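Local coordinates for protein cytochrome c2 iso-2 (Rhodospirillum centenum, PDB 1JDL) that carries electrons through a covalently bound heme c, donating them to oxidized bacteriochlorophyll in photosynthesis, with a possible further role in respiration, at residues 35-40 and 63-68. Sequence-based numbering, arbitrary orientation.
Sequences GVIDRQ and WTPENI. With HEM (protoporphyrin IX containing Fe), chain B.
Two backbone hydrogen bonds clip Trp63 to the type II turn Val36–Arg39: Asp38 N gives to Trp63 O (2.8 Å), nearly straight but from above the carbonyl plane, and Trp63 N gives to Arg39 O (2.9 Å). Packing is tight on the heme side. Val36, with CG2 anti to its N, sets that methyl obliquely against Trp63 CD1 (3.8 Å), while the heme methyl CMA lies over the centre of one indole face. At the ring edge, Trp63 NE1 donates in plane to heme O1A (2.9 Å). Arg39, extended until it bends at chi3 (80°), brings NH2 to the other oxygen of the same propionate, O2A (3.1 Å), and NH2 also reaches Ala32 O. A leucine in place of Trp63 would probably leave O1A without this donor and the Val36 methyl without its flat partner. From within the turn, Ile37 reaches its CD1 to Ile68 CD1 (3.8 Å), the side chains crossing at about a right angle. The outer side is looser: exposed Asp38 brings OD1 only to 4.5 Å from Thr64 CG2, and Thr64 OG1 N-caps helix 65-71 by accepting from Asn67 N. As in mitochondrial cytochrome c, tryptophan and arginine share one propionate, typical of the cytochrome c2 heme pocket.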
loop_
_atom_site.group_PDB
_atom_site.type_symbol
_atom_site.label_atom_id
_atom_site.label_comp_id
_atom_site.label_asym_id
_atom_site.label_seq_id
_atom_site.Cartn_x
_atom_site.Cartn_y
_atom_site.Cartn_z
ATOM N N GLY A 35 4.730 5.826 8.290
ATOM C CA GLY A 35 3.431 6.341 8.693
ATOM C C GLY A 35 2.282 5.977 7.767
ATOM O O GLY A 35 1.240 6.640 7.767
ATOM N N VAL A 36 2.456 4.919 6.982
ATOM C CA VAL A 36 1.411 4.504 6.050
ATOM C C VAL A 36 0.216 3.841 6.749
ATOM O O VAL A 36 -0.900 3.868 6.236
ATOM C CB VAL A 36 1.987 3.552 4.963
ATOM C CG1 VAL A 36 2.410 2.223 5.592
ATOM C CG2 VAL A 36 0.959 3.335 3.857
ATOM N N ILE A 37 0.436 3.259 7.924
ATOM C CA ILE A 37 -0.663 2.607 8.633
ATOM C C ILE A 37 -1.781 3.587 8.990
ATOM O O ILE A 37 -1.558 4.606 9.656
ATOM C CB ILE A 37 -0.174 1.916 9.921
ATOM C CG1 ILE A 37 0.983 0.968 9.599
ATOM C CG2 ILE A 37 -1.326 1.153 10.569
ATOM C CD1 ILE A 37 0.617 -0.184 8.683
ATOM N N ASP A 38 -2.986 3.260 8.531
ATOM C CA ASP A 38 -4.182 4.068 8.753
ATOM C C ASP A 38 -4.174 5.375 7.956
ATOM O O ASP A 38 -5.041 6.229 8.137
ATOM C CB ASP A 38 -4.356 4.374 10.243
ATOM C CG ASP A 38 -5.683 5.035 10.545
ATOM O OD1 ASP A 38 -6.734 4.428 10.243
ATOM O OD2 ASP A 38 -5.676 6.163 11.079
ATOM N N ARG A 39 -3.191 5.524 7.074
ATOM C CA ARG A 39 -3.077 6.721 6.240
ATOM C C ARG A 39 -4.032 6.589 5.054
ATOM O O ARG A 39 -4.186 5.499 4.499
ATOM C CB ARG A 39 -1.635 6.866 5.727
ATOM C CG ARG A 39 -1.344 8.162 4.964
ATOM C CD ARG A 39 0.149 8.310 4.646
ATOM N NE ARG A 39 0.580 7.520 3.490
ATOM C CZ ARG A 39 1.849 7.212 3.228
ATOM N NH1 ARG A 39 2.811 7.620 4.045
ATOM N NH2 ARG A 39 2.164 6.506 2.149
ATOM N N GLN A 40 -4.685 7.685 4.673
ATOM C CA GLN A 40 -5.595 7.644 3.527
ATOM C C GLN A 40 -4.762 7.324 2.288
ATOM O O GLN A 40 -3.678 7.881 2.106
ATOM C CB GLN A 40 -6.288 8.992 3.330
ATOM C CG GLN A 40 -7.249 9.019 2.141
ATOM C CD GLN A 40 -7.850 10.392 1.910
ATOM O OE1 GLN A 40 -8.369 11.013 2.833
ATOM N NE2 GLN A 40 -7.788 10.868 0.671
ATOM N N TRP A 63 -5.107 2.781 4.792
ATOM C CA TRP A 63 -4.294 1.580 4.884
ATOM C C TRP A 63 -4.202 0.916 6.249
ATOM O O TRP A 63 -3.154 0.941 6.906
ATOM C CB TRP A 63 -2.892 1.851 4.338
ATOM C CG TRP A 63 -2.900 2.095 2.857
ATOM C CD1 TRP A 63 -2.501 3.227 2.211
ATOM C CD2 TRP A 63 -3.370 1.196 1.844
ATOM N NE1 TRP A 63 -2.694 3.092 0.856
ATOM C CE2 TRP A 63 -3.225 1.854 0.602
ATOM C CE3 TRP A 63 -3.901 -0.103 1.867
ATOM C CZ2 TRP A 63 -3.593 1.259 -0.613
ATOM C CZ3 TRP A 63 -4.269 -0.700 0.655
ATOM C CH2 TRP A 63 -4.112 -0.014 -0.568
ATOM N N THR A 64 -5.311 0.326 6.672
ATOM C CA THR A 64 -5.342 -0.404 7.928
ATOM C C THR A 64 -4.512 -1.661 7.663
ATOM O O THR A 64 -4.316 -2.051 6.511
ATOM C CB THR A 64 -6.766 -0.830 8.292
ATOM O OG1 THR A 64 -7.306 -1.638 7.237
ATOM C CG2 THR A 64 -7.647 0.390 8.496
ATOM N N PRO A 65 -4.000 -2.305 8.718
ATOM C CA PRO A 65 -3.207 -3.513 8.462
ATOM C C PRO A 65 -3.953 -4.554 7.627
ATOM O O PRO A 65 -3.362 -5.194 6.746
ATOM C CB PRO A 65 -2.863 -4.006 9.870
ATOM C CG PRO A 65 -3.948 -3.408 10.738
ATOM C CD PRO A 65 -4.100 -2.029 10.159
ATOM N N GLU A 66 -5.247 -4.712 7.892
ATOM C CA GLU A 66 -6.076 -5.676 7.168
ATOM C C GLU A 66 -6.156 -5.348 5.682
ATOM O O GLU A 66 -6.087 -6.241 4.835
ATOM C CB GLU A 66 -7.498 -5.709 7.741
ATOM C CG GLU A 66 -7.614 -6.281 9.148
ATOM C CD GLU A 66 -6.830 -5.488 10.177
ATOM O OE1 GLU A 66 -7.033 -4.255 10.270
ATOM O OE2 GLU A 66 -6.013 -6.101 10.900
ATOM N N ASN A 67 -6.321 -4.067 5.369
ATOM C CA ASN A 67 -6.405 -3.641 3.981
ATOM C C ASN A 67 -5.096 -3.858 3.229
ATOM O O ASN A 67 -5.112 -4.246 2.062
ATOM C CB ASN A 67 -6.823 -2.173 3.890
ATOM C CG ASN A 67 -8.316 -1.984 4.087
ATOM O OD1 ASN A 67 -9.096 -2.921 3.919
ATOM N ND2 ASN A 67 -8.723 -0.769 4.431
ATOM N N ILE A 68 -3.965 -3.625 3.888
ATOM C CA ILE A 68 -2.679 -3.822 3.222
ATOM C C ILE A 68 -2.501 -5.308 2.922
ATOM O O ILE A 68 -2.046 -5.689 1.840
ATOM C CB ILE A 68 -1.508 -3.320 4.093
ATOM C CG1 ILE A 68 -1.692 -1.832 4.403
ATOM C CG2 ILE A 68 -0.186 -3.546 3.364
ATOM C CD1 ILE A 68 -0.598 -1.243 5.277
HETATM C CHA HEM B . 2.047 2.020 -3.768
HETATM C CHB HEM B . 3.183 -1.280 -0.439
HETATM C CHC HEM B . 6.526 -3.100 -3.417
HETATM C CHD HEM B . 5.754 0.513 -6.468
HETATM C C1A HEM B . 2.025 1.235 -2.613
HETATM C C2A HEM B . 1.054 1.371 -1.553
HETATM C C3A HEM B . 1.382 0.432 -0.626
HETATM C C4A HEM B . 2.551 -0.259 -1.115
HETATM C CMA HEM B . 0.638 0.112 0.661
HETATM C CAA HEM B . -0.006 2.476 -1.453
HETATM C CBA HEM B . 0.640 3.658 -0.732
HETATM C CGA HEM B . -0.242 4.908 -0.656
HETATM O O1A HEM B . -1.420 4.859 -1.061
HETATM O O2A HEM B . 0.254 5.947 -0.175
HETATM C C1B HEM B . 4.218 -2.043 -0.963
HETATM C C2B HEM B . 4.838 -3.156 -0.288
HETATM C C3B HEM B . 5.602 -3.780 -1.235
HETATM C C4B HEM B . 5.652 -2.922 -2.356
HETATM C CMB HEM B . 4.661 -3.496 1.185
HETATM C CAB HEM B . 6.034 -5.120 -1.327
HETATM C CBB HEM B . 5.733 -6.276 -0.389
HETATM C C1C HEM B . 6.574 -2.307 -4.527
HETATM C C2C HEM B . 7.482 -2.494 -5.640
HETATM C C3C HEM B . 7.132 -1.573 -6.553
HETATM C C4C HEM B . 6.199 -0.673 -5.906
HETATM C CMC HEM B . 8.615 -3.518 -5.729
HETATM C CAC HEM B . 7.410 -1.526 -7.938
HETATM C CBC HEM B . 8.349 -2.382 -8.781
HETATM C C1D HEM B . 4.732 1.289 -5.968
HETATM C C2D HEM B . 4.173 2.426 -6.660
HETATM C C3D HEM B . 3.073 2.815 -5.948
HETATM C C4D HEM B . 2.992 1.907 -4.799
HETATM C CMD HEM B . 4.662 3.037 -7.976
HETATM C CAD HEM B . 2.070 3.902 -6.346
HETATM C CBD HEM B . 0.955 3.206 -7.134
HETATM C CGD HEM B . -0.061 4.159 -7.731
HETATM O O1D HEM B . -0.979 3.669 -8.424
HETATM O O2D HEM B . 0.044 5.386 -7.514
HETATM N NA HEM B . 2.930 0.221 -2.350
HETATM N NB HEM B . 4.726 -1.888 -2.235
HETATM N NC HEM B . 5.771 -1.195 -4.707
HETATM N ND HEM B . 4.019 0.972 -4.824
HETATM FE FE HEM B . 4.342 -0.505 -3.547
#